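Local coordinates for protein probable aminotransferase (Pseudomonas aeruginosa, PDB 5YKR) that is a probable class-III aminotransferase, a dimeric enzyme of the pyridoxal-phosphate-dependent aminotransferase fold, at residues A[114-128]-A[333-347]. Sequence-based numbering, arbitrary orientation.
Sequences TEDSLWVGAELARRF and ALQLAAMRATFAEVM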
ATOM      1  N   THR A 114      15.227  -5.164 -11.633  1.00  7.77           N
ATOM      2  CA  THR A 114      15.513  -6.276 -12.543  1.00  8.09           C
ATOM      3  C   THR A 114      15.379  -5.832 -13.986  1.00  7.82           C
ATOM      4  O   THR A 114      14.991  -4.694 -14.259  1.00  8.37           O
ATOM      5  CB  THR A 114      14.583  -7.453 -12.296  1.00  8.78           C
ATOM      6  OG1 THR A 114      13.259  -7.028 -12.654  1.00  9.42           O
ATOM      7  CG2 THR A 114      14.627  -7.913 -10.833  1.00 10.38           C
ATOM      8  N   GLU A 115      15.668  -6.708 -14.943  1.00  8.79           N
ATOM      9  CA  GLU A 115      15.508  -6.324 -16.346  1.00  9.60           C
ATOM     10  C   GLU A 115      14.071  -5.959 -16.704  1.00  8.99           C
ATOM     11  O   GLU A 115      13.852  -5.182 -17.632  1.00  9.78           O
ATOM     12  CB  GLU A 115      16.044  -7.424 -17.282  1.00 12.05           C
ATOM     13  CG  GLU A 115      17.556  -7.519 -17.259  1.00 15.21           C
ATOM     14  CD  GLU A 115      18.110  -8.668 -18.067  1.00 21.59           C
ATOM     15  OE1 GLU A 115      17.381  -9.617 -18.404  1.00 29.81           O
ATOM     16  OE2 GLU A 115      19.286  -8.602 -18.377  1.00 25.92           O
ATOM     17  N   ASP A 116      13.103  -6.441 -15.934  1.00  8.38           N
ATOM     18  CA  ASP A 116      11.719  -6.084 -16.240  1.00  8.73           C
ATOM     19  C   ASP A 116      11.487  -4.597 -16.033  1.00  8.04           C
ATOM     20  O   ASP A 116      10.625  -4.008 -16.677  1.00  8.92           O
ATOM     21  CB  ASP A 116      10.744  -6.868 -15.383  1.00  8.49           C
ATOM     22  CG  ASP A 116      10.708  -8.365 -15.700  1.00  9.67           C
ATOM     23  OD1 ASP A 116      11.001  -8.707 -16.866  1.00 10.53           O
ATOM     24  OD2 ASP A 116      10.301  -9.169 -14.815  1.00 10.08           O
ATOM     25  N   SER A 117      12.255  -3.953 -15.148  1.00  7.56           N
ATOM     26  CA  SER A 117      12.102  -2.502 -14.993  1.00  7.62           C
ATOM     27  C   SER A 117      12.461  -1.724 -16.246  1.00  8.03           C
ATOM     28  O   SER A 117      11.845  -0.675 -16.543  1.00  8.52           O
ATOM     29  CB  SER A 117      12.914  -1.972 -13.810  1.00  9.32           C
ATOM     30  OG  SER A 117      14.313  -2.057 -14.000  1.00  9.08           O
ATOM     31  N   LEU A 118      13.445  -2.226 -16.986  1.00  8.03           N
ATOM     32  CA  LEU A 118      13.847  -1.565 -18.233  1.00  8.48           C
ATOM     33  C   LEU A 118      12.658  -1.596 -19.218  1.00  7.68           C
ATOM     34  O   LEU A 118      12.316  -0.551 -19.793  1.00  9.42           O
ATOM     35  CB  LEU A 118      15.064  -2.268 -18.846  1.00  9.58           C
ATOM     36  CG  LEU A 118      16.373  -2.062 -18.146  1.00 10.75           C
ATOM     37  CD1 LEU A 118      17.335  -3.165 -18.579  1.00 11.51           C
ATOM     38  CD2 LEU A 118      16.929  -0.715 -18.492  1.00 11.48           C
ATOM     39  N   TRP A 119      12.053  -2.776 -19.389  1.00  8.19           N
ATOM     40  CA  TRP A 119      10.996  -2.931 -20.342  1.00  8.44           C
ATOM     41  C   TRP A 119       9.763  -2.120 -19.953  1.00  8.21           C
ATOM     42  O   TRP A 119       9.154  -1.408 -20.756  1.00  8.57           O
ATOM     43  CB  TRP A 119      10.693  -4.418 -20.512  1.00  8.64           C
ATOM     44  CG  TRP A 119       9.733  -4.681 -21.637  1.00 10.20           C
ATOM     45  CD1 TRP A 119      10.093  -5.063 -22.895  1.00 12.43           C
ATOM     46  CD2 TRP A 119       8.306  -4.547 -21.643  1.00  9.50           C
ATOM     47  NE1 TRP A 119       8.971  -5.170 -23.670  1.00 13.37           N
ATOM     48  CE2 TRP A 119       7.861  -4.907 -22.902  1.00 11.15           C
ATOM     49  CE3 TRP A 119       7.369  -4.216 -20.681  1.00  9.56           C
ATOM     50  CZ2 TRP A 119       6.502  -4.855 -23.268  1.00 12.21           C
ATOM     51  CZ3 TRP A 119       6.024  -4.217 -21.029  1.00 10.22           C
ATOM     52  CH2 TRP A 119       5.603  -4.522 -22.297  1.00 11.56           C
ATOM     53  N   VAL A 120       9.387  -2.224 -18.674  1.00  7.55           N
ATOM     54  CA  VAL A 120       8.185  -1.545 -18.196  1.00  7.95           C
ATOM     55  C   VAL A 120       8.291  -0.061 -18.222  1.00  7.86           C
ATOM     56  O   VAL A 120       7.348   0.619 -18.594  1.00  7.94           O
ATOM     57  CB  VAL A 120       7.803  -2.032 -16.787  1.00  7.75           C
ATOM     58  CG1 VAL A 120       6.673  -1.220 -16.187  1.00  8.21           C
ATOM     59  CG2 VAL A 120       7.357  -3.508 -16.859  1.00  9.14           C
ATOM     60  N   GLY A 121       9.459   0.506 -17.868  1.00  8.17           N
ATOM     61  CA  GLY A 121       9.576   1.952 -17.938  1.00  8.78           C
ATOM     62  C   GLY A 121       9.332   2.482 -19.347  1.00  8.51           C
ATOM     63  O   GLY A 121       8.617   3.475 -19.543  1.00  9.62           O
ATOM     64  N   ALA A 122       9.945   1.844 -20.316  1.00  9.42           N
ATOM     65  CA  ALA A 122       9.773   2.246 -21.714  1.00 10.04           C
ATOM     66  C   ALA A 122       8.340   2.048 -22.201  1.00  9.41           C
ATOM     67  O   ALA A 122       7.777   2.908 -22.902  1.00 10.46           O
ATOM     68  CB  ALA A 122      10.759   1.495 -22.608  1.00 11.41           C
ATOM     69  N   GLU A 123       7.718   0.944 -21.739  1.00  8.70           N
ATOM     70  CA  GLU A 123       6.336   0.676 -22.089  1.00  8.56           C
ATOM     71  C   GLU A 123       5.377   1.735 -21.555  1.00  8.93           C
ATOM     72  O   GLU A 123       4.450   2.149 -22.267  1.00  9.20           O
ATOM     73  CB  GLU A 123       5.937  -0.713 -21.617  1.00  9.11           C
ATOM     74  CG  GLU A 123       4.431  -1.015 -21.663  1.00  9.00           C
ATOM     75  CD  GLU A 123       3.845  -1.108 -23.052  1.00 10.05           C
ATOM     76  OE1 GLU A 123       4.583  -1.200 -24.079  1.00 12.93           O
ATOM     77  OE2 GLU A 123       2.594  -1.190 -23.139  1.00 11.22           O
ATOM     78  N   LEU A 124       5.572   2.112 -20.285  1.00  8.82           N
ATOM     79  CA  LEU A 124       4.693   3.108 -19.694  1.00  8.89           C
ATOM     80  C   LEU A 124       4.772   4.432 -20.463  1.00  8.78           C
ATOM     81  O   LEU A 124       3.748   5.084 -20.722  1.00  9.23           O
ATOM     82  CB  LEU A 124       5.023   3.337 -18.234  1.00  8.53           C
ATOM     83  CG  LEU A 124       4.687   2.179 -17.273  1.00  9.15           C
ATOM     84  CD1 LEU A 124       5.409   2.345 -15.952  1.00  9.50           C
ATOM     85  CD2 LEU A 124       3.198   2.089 -17.082  1.00 10.28           C
ATOM     86  N   ALA A 125       5.984   4.833 -20.813  1.00  9.24           N
ATOM     87  CA  ALA A 125       6.160   6.076 -21.571  1.00  9.50           C
ATOM     88  C   ALA A 125       5.504   6.002 -22.946  1.00 10.51           C
ATOM     89  O   ALA A 125       4.878   6.978 -23.381  1.00 13.04           O
ATOM     90  CB  ALA A 125       7.627   6.419 -21.660  1.00 11.76           C
ATOM     91  N   ARG A 126       5.635   4.865 -23.603  1.00 10.83           N
ATOM     92  CA  ARG A 126       5.008   4.655 -24.921  1.00 11.73           C
ATOM     93  C   ARG A 126       3.483   4.672 -24.821  1.00 11.52           C
ATOM     94  O   ARG A 126       2.780   5.348 -25.584  1.00 14.87           O
ATOM     95  CB  ARG A 126       5.423   3.285 -25.500  1.00 13.71           C
ATOM     96  CG  ARG A 126       4.794   2.979 -26.857  1.00 17.98           C
ATOM     97  CD  ARG A 126       4.712   1.459 -27.064  1.00 19.92           C
ATOM     98  NE  ARG A 126       3.740   0.773 -26.207  1.00 19.60           N
ATOM     99  CZ  ARG A 126       2.439   0.805 -26.371  1.00 18.71           C
ATOM    100  NH1 ARG A 126       1.872   1.566 -27.323  1.00 23.69           N
ATOM    101  NH2 ARG A 126       1.675   0.124 -25.555  1.00 18.22           N
ATOM    102  N   ARG A 127       2.970   3.928 -23.850  1.00 10.24           N
ATOM    103  CA  ARG A 127       1.537   3.712 -23.741  1.00 10.39           C
ATOM    104  C   ARG A 127       0.796   4.938 -23.293  1.00 10.99           C
ATOM    105  O   ARG A 127      -0.263   5.269 -23.832  1.00 11.41           O
ATOM    106  CB  ARG A 127       1.283   2.538 -22.733  1.00 10.35           C
ATOM    107  CG  ARG A 127      -0.169   2.215 -22.498  1.00 10.35           C
ATOM    108  CD  ARG A 127      -0.284   0.995 -21.619  1.00 10.71           C
ATOM    109  NE  ARG A 127       0.078  -0.266 -22.268  1.00 10.80           N
ATOM    110  CZ  ARG A 127      -0.772  -1.153 -22.764  1.00 11.24           C
ATOM    111  NH1 ARG A 127      -2.064  -0.969 -22.724  1.00 12.26           N
ATOM    112  NH2 ARG A 127      -0.309  -2.284 -23.259  1.00 12.29           N
ATOM    113  N   PHE A 128       1.321   5.600 -22.242  1.00 10.17           N
ATOM    114  CA  PHE A 128       0.567   6.645 -21.576  1.00 10.47           C
ATOM    115  C   PHE A 128       1.087   8.061 -21.875  1.00 11.40           C
ATOM    116  O   PHE A 128       0.498   9.066 -21.434  1.00 14.23           O
ATOM    117  CB  PHE A 128       0.500   6.390 -20.082  1.00 11.17           C
ATOM    118  CG  PHE A 128      -0.245   5.143 -19.709  1.00 10.59           C
ATOM    119  CD1 PHE A 128      -1.583   4.945 -20.086  1.00 10.44           C
ATOM    120  CD2 PHE A 128       0.381   4.147 -18.978  1.00 10.59           C
ATOM    121  CE1 PHE A 128      -2.237   3.782 -19.737  1.00 11.12           C
ATOM    122  CE2 PHE A 128      -0.271   3.007 -18.622  1.00 10.97           C
ATOM    123  CZ  PHE A 128      -1.582   2.804 -19.015  1.00 10.30           C
ATOM    124  N   ALA A 333      10.504  -6.697  -7.632  1.00  7.66           N
ATOM    125  CA  ALA A 333      10.672  -7.545  -8.803  1.00  8.39           C
ATOM    126  C   ALA A 333       9.377  -8.277  -9.192  1.00  7.86           C
ATOM    127  O   ALA A 333       9.063  -8.429 -10.372  1.00  8.76           O
ATOM    128  CB  ALA A 333      11.786  -8.552  -8.518  1.00  9.28           C
ATOM    129  N   LEU A 334       8.638  -8.711  -8.185  1.00  8.33           N
ATOM    130  CA  LEU A 334       7.396  -9.456  -8.467  1.00  9.59           C
ATOM    131  C   LEU A 334       6.361  -8.555  -9.127  1.00  8.77           C
ATOM    132  O   LEU A 334       5.723  -8.941 -10.124  1.00  9.01           O
ATOM    133  CB  LEU A 334       6.867 -10.043  -7.148  1.00 11.24           C
ATOM    134  CG  LEU A 334       5.801 -11.093  -7.311  1.00 12.32           C
ATOM    135  CD1 LEU A 334       6.402 -12.315  -7.964  1.00 14.10           C
ATOM    136  CD2 LEU A 334       5.177 -11.471  -6.007  1.00 13.16           C
ATOM    137  N   GLN A 335       6.189  -7.328  -8.622  1.00  7.58           N
ATOM    138  CA  GLN A 335       5.284  -6.372  -9.256  1.00  7.44           C
ATOM    139  C   GLN A 335       5.670  -6.104 -10.693  1.00  7.36           C
ATOM    140  O   GLN A 335       4.829  -6.097 -11.592  1.00  8.22           O
ATOM    141  CB  GLN A 335       5.304  -5.021  -8.538  1.00  7.85           C
ATOM    142  CG  GLN A 335       4.642  -4.979  -7.150  1.00  7.67           C
ATOM    143  CD  GLN A 335       4.790  -3.546  -6.591  1.00  7.69           C
ATOM    144  OE1 GLN A 335       5.887  -2.953  -6.693  1.00 10.21           O
ATOM    145  NE2 GLN A 335       3.725  -2.964  -6.087  1.00  9.48           N
ATOM    146  N   LEU A 336       6.969  -5.873 -10.924  1.00  7.38           N
ATOM    147  CA  LEU A 336       7.414  -5.515 -12.257  1.00  7.76           C
ATOM    148  C   LEU A 336       7.220  -6.677 -13.263  1.00  8.33           C
ATOM    149  O   LEU A 336       6.877  -6.454 -14.432  1.00  8.43           O
ATOM    150  CB  LEU A 336       8.872  -5.039 -12.232  1.00  8.27           C
ATOM    151  CG  LEU A 336       9.061  -3.525 -12.024  1.00  7.99           C
ATOM    152  CD1 LEU A 336       8.555  -2.737 -13.230  1.00  9.93           C
ATOM    153  CD2 LEU A 336       8.400  -2.982 -10.773  1.00  8.41           C
ATOM    154  N   ALA A 337       7.449  -7.914 -12.811  1.00  8.13           N
ATOM    155  CA  ALA A 337       7.205  -9.068 -13.677  1.00  8.38           C
ATOM    156  C   ALA A 337       5.720  -9.149 -14.089  1.00  7.85           C
ATOM    157  O   ALA A 337       5.385  -9.411 -15.245  1.00  8.61           O
ATOM    158  CB  ALA A 337       7.626 -10.333 -12.994  1.00  8.78           C
ATOM    159  N   ALA A 338       4.832  -8.951 -13.103  1.00  8.12           N
ATOM    160  CA  ALA A 338       3.400  -8.998 -13.372  1.00  8.47           C
ATOM    161  C   ALA A 338       2.956  -7.871 -14.279  1.00  8.59           C
ATOM    162  O   ALA A 338       2.093  -8.070 -15.147  1.00  8.64           O
ATOM    163  CB  ALA A 338       2.612  -9.008 -12.067  1.00  8.81           C
ATOM    164  N   MET A 339       3.476  -6.675 -14.060  1.00  9.06           N
ATOM    165  CA  MET A 339       3.166  -5.529 -14.928  1.00 10.29           C
ATOM    166  C   MET A 339       3.625  -5.779 -16.366  1.00 10.02           C
ATOM    167  O   MET A 339       2.932  -5.422 -17.332  1.00  9.17           O
ATOM    168  CB  MET A 339       3.835  -4.222 -14.437  1.00 11.67           C
ATOM    169  CG  MET A 339       3.245  -3.720 -13.173  1.00 12.46           C
ATOM    170  SD  MET A 339       4.131  -2.161 -12.762  1.00 13.00           S
ATOM    171  CE  MET A 339       3.279  -1.934 -11.193  1.00 15.59           C
ATOM    172  N   ARG A 340       4.824  -6.337 -16.516  1.00  9.24           N
ATOM    173  CA  ARG A 340       5.338  -6.579 -17.846  1.00  9.26           C
ATOM    174  C   ARG A 340       4.398  -7.517 -18.588  1.00 10.09           C
ATOM    175  O   ARG A 340       4.010  -7.249 -19.734  1.00 10.11           O
ATOM    176  CB  ARG A 340       6.751  -7.113 -17.806  1.00  9.91           C
ATOM    177  CG  ARG A 340       7.294  -7.509 -19.165  1.00 11.03           C
ATOM    178  CD  ARG A 340       8.741  -7.808 -19.081  1.00 11.63           C
ATOM    179  NE  ARG A 340       9.314  -8.064 -20.399  1.00 13.28           N
ATOM    180  CZ  ARG A 340      10.615  -8.180 -20.625  1.00 13.02           C
ATOM    181  NH1 ARG A 340      11.492  -8.133 -19.605  1.00 12.99           N
ATOM    182  NH2 ARG A 340      11.015  -8.292 -21.874  1.00 17.69           N
ATOM    183  N   ALA A 341       4.009  -8.625 -17.931  1.00  9.39           N
ATOM    184  CA  ALA A 341       3.080  -9.529 -18.572  1.00  9.24           C
ATOM    185  C   ALA A 341       1.762  -8.867 -18.895  1.00  9.01           C
ATOM    186  O   ALA A 341       1.161  -9.099 -19.948  1.00  9.42           O
ATOM    187  CB  ALA A 341       2.861 -10.745 -17.696  1.00  9.88           C
ATOM    188  N   THR A 342       1.257  -8.040 -17.976  1.00  9.04           N
ATOM    189  CA  THR A 342       0.007  -7.376 -18.214  1.00  9.45           C
ATOM    190  C   THR A 342       0.045  -6.455 -19.410  1.00  9.24           C
ATOM    191  O   THR A 342      -0.864  -6.492 -20.281  1.00  9.44           O
ATOM    192  CB  THR A 342      -0.411  -6.610 -16.924  1.00  9.52           C
ATOM    193  OG1 THR A 342      -0.601  -7.549 -15.864  1.00  9.23           O
ATOM    194  CG2 THR A 342      -1.688  -5.813 -17.159  1.00 10.69           C
ATOM    195  N   PHE A 343       1.050  -5.579 -19.468  1.00  9.56           N
ATOM    196  CA  PHE A 343       1.127  -4.650 -20.561  1.00  9.61           C
ATOM    197  C   PHE A 343       1.469  -5.314 -21.901  1.00 10.13           C
ATOM    198  O   PHE A 343       0.952  -4.916 -22.952  1.00 12.84           O
ATOM    199  CB  PHE A 343       2.109  -3.533 -20.267  1.00 10.12           C
ATOM    200  CG  PHE A 343       1.714  -2.660 -19.089  1.00 10.93           C
ATOM    201  CD1 PHE A 343       0.454  -2.080 -19.028  1.00 12.14           C
ATOM    202  CD2 PHE A 343       2.610  -2.368 -18.084  1.00 11.18           C
ATOM    203  CE1 PHE A 343       0.075  -1.262 -17.960  1.00 12.68           C
ATOM    204  CE2 PHE A 343       2.265  -1.522 -17.026  1.00 12.85           C
ATOM    205  CZ  PHE A 343       0.994  -1.010 -16.959  1.00 12.22           C
ATOM    206  N   ALA A 344       2.304  -6.339 -21.858  1.00  9.89           N
ATOM    207  CA  ALA A 344       2.748  -6.982 -23.140  1.00 10.75           C
ATOM    208  C   ALA A 344       1.687  -7.919 -23.705  1.00 10.73           C
ATOM    209  O   ALA A 344       1.521  -8.009 -24.917  1.00 13.24           O
ATOM    210  CB  ALA A 344       4.031  -7.733 -22.919  1.00 11.15           C
ATOM    211  N   GLU A 345       0.998  -8.643 -22.821  1.00 10.38           N
ATOM    212  CA  GLU A 345       0.164  -9.764 -23.235  1.00 10.99           C
ATOM    213  C   GLU A 345      -1.317  -9.618 -23.000  1.00 11.56           C
ATOM    214  O   GLU A 345      -2.094 -10.318 -23.664  1.00 15.06           O
ATOM    215  CB  GLU A 345       0.647 -11.066 -22.579  1.00 11.12           C
ATOM    216  CG  GLU A 345       2.122 -11.342 -22.744  1.00 12.41           C
ATOM    217  CD  GLU A 345       2.560 -11.595 -24.168  1.00 13.85           C
ATOM    218  OE1 GLU A 345       1.725 -12.039 -25.001  1.00 15.22           O
ATOM    219  OE2 GLU A 345       3.732 -11.339 -24.440  1.00 16.57           O
ATOM    220  N   VAL A 346      -1.734  -8.716 -22.106  1.00  9.87           N
ATOM    221  CA  VAL A 346      -3.132  -8.674 -21.680  1.00 11.24           C
ATOM    222  C   VAL A 346      -3.874  -7.418 -22.148  1.00 11.16           C
ATOM    223  O   VAL A 346      -4.947  -7.503 -22.685  1.00 12.11           O
ATOM    224  CB  VAL A 346      -3.226  -8.835 -20.145  1.00 12.76           C
ATOM    225  CG1 VAL A 346      -4.653  -8.743 -19.656  1.00 14.27           C
ATOM    226  CG2 VAL A 346      -2.622 -10.164 -19.723  1.00 13.15           C
ATOM    227  N   MET A 347      -3.311  -6.240 -21.891  1.00 11.05           N
ATOM    228  CA  MET A 347      -3.957  -4.945 -22.158  1.00 11.52           C
ATOM    229  C   MET A 347      -3.721  -4.523 -23.594  1.00 12.33           C
ATOM    230  O   MET A 347      -3.069  -3.511 -23.869  1.00 14.50           O
ATOM    231  CB  MET A 347      -3.401  -3.907 -21.178  1.00 12.33           C
ATOM    232  CG  MET A 347      -3.822  -4.159 -19.780  1.00 12.79           C
ATOM    233  SD  MET A 347      -3.237  -2.974 -18.584  1.00 12.82           S
ATOM    234  CE  MET A 347      -3.925  -1.459 -19.181  1.00 15.40           C
TER
HETATM  235  O   HOH W   1      11.133  -8.654 -12.260  1.00 10.22           O
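The guanidinium of Arg-340 lies flat over one face of the Trp-119 indole, planes 11° apart and NE 3.6 Å from Trp-119 CG, an off-centre cation-pi stack. Fully extended, the arginine runs its CG over the six-membered ring as a CH-pi contact before NH1 reaches Asp-116 OD1 at 2.8 Å; this carboxylate stands nearly perpendicular to the guanidinium. Asp-116 OD2 accepts a hydrogen bond from a water that also donates to Ala-333 O and accepts from Thr-114 OG1, tying the starts of both helices together. Phe-343 is a knob in the hole formed by Glu-123, Leu-124, Arg-127 and Phe-128, with CE2 3.7 Å from Leu-124 CD2. Its CD1 lies over one face of the Arg-127 guanidinium, the two planes tilted. Bent at CG-CD (chi3 -72°), Arg-127 grips Met-347 O end-on, NH1 at 3.0 Å and NH2 at 3.1 Å, while NE and NH2 hold Glu-123 OE2. Arg-126 NH2 also reaches that oxygen; three donors on one atom probably favour a charged carboxylate. One turn before Arg-340, Leu-336 CD1 packs on Val-120 CB at 3.7 Å. The helices cross at 46°, axes 8.8 Å apart, a helix-helix packing within the class-III aminotransferase fold. Leu-124 and Met-339 set the pair against strands 132-136 and 295-299 of the seven-stranded mixed sheet, helix 94-104 packs on helix 333-346, and Ser-117 bonds to Asn-37 and Trp-41 of the second subunit.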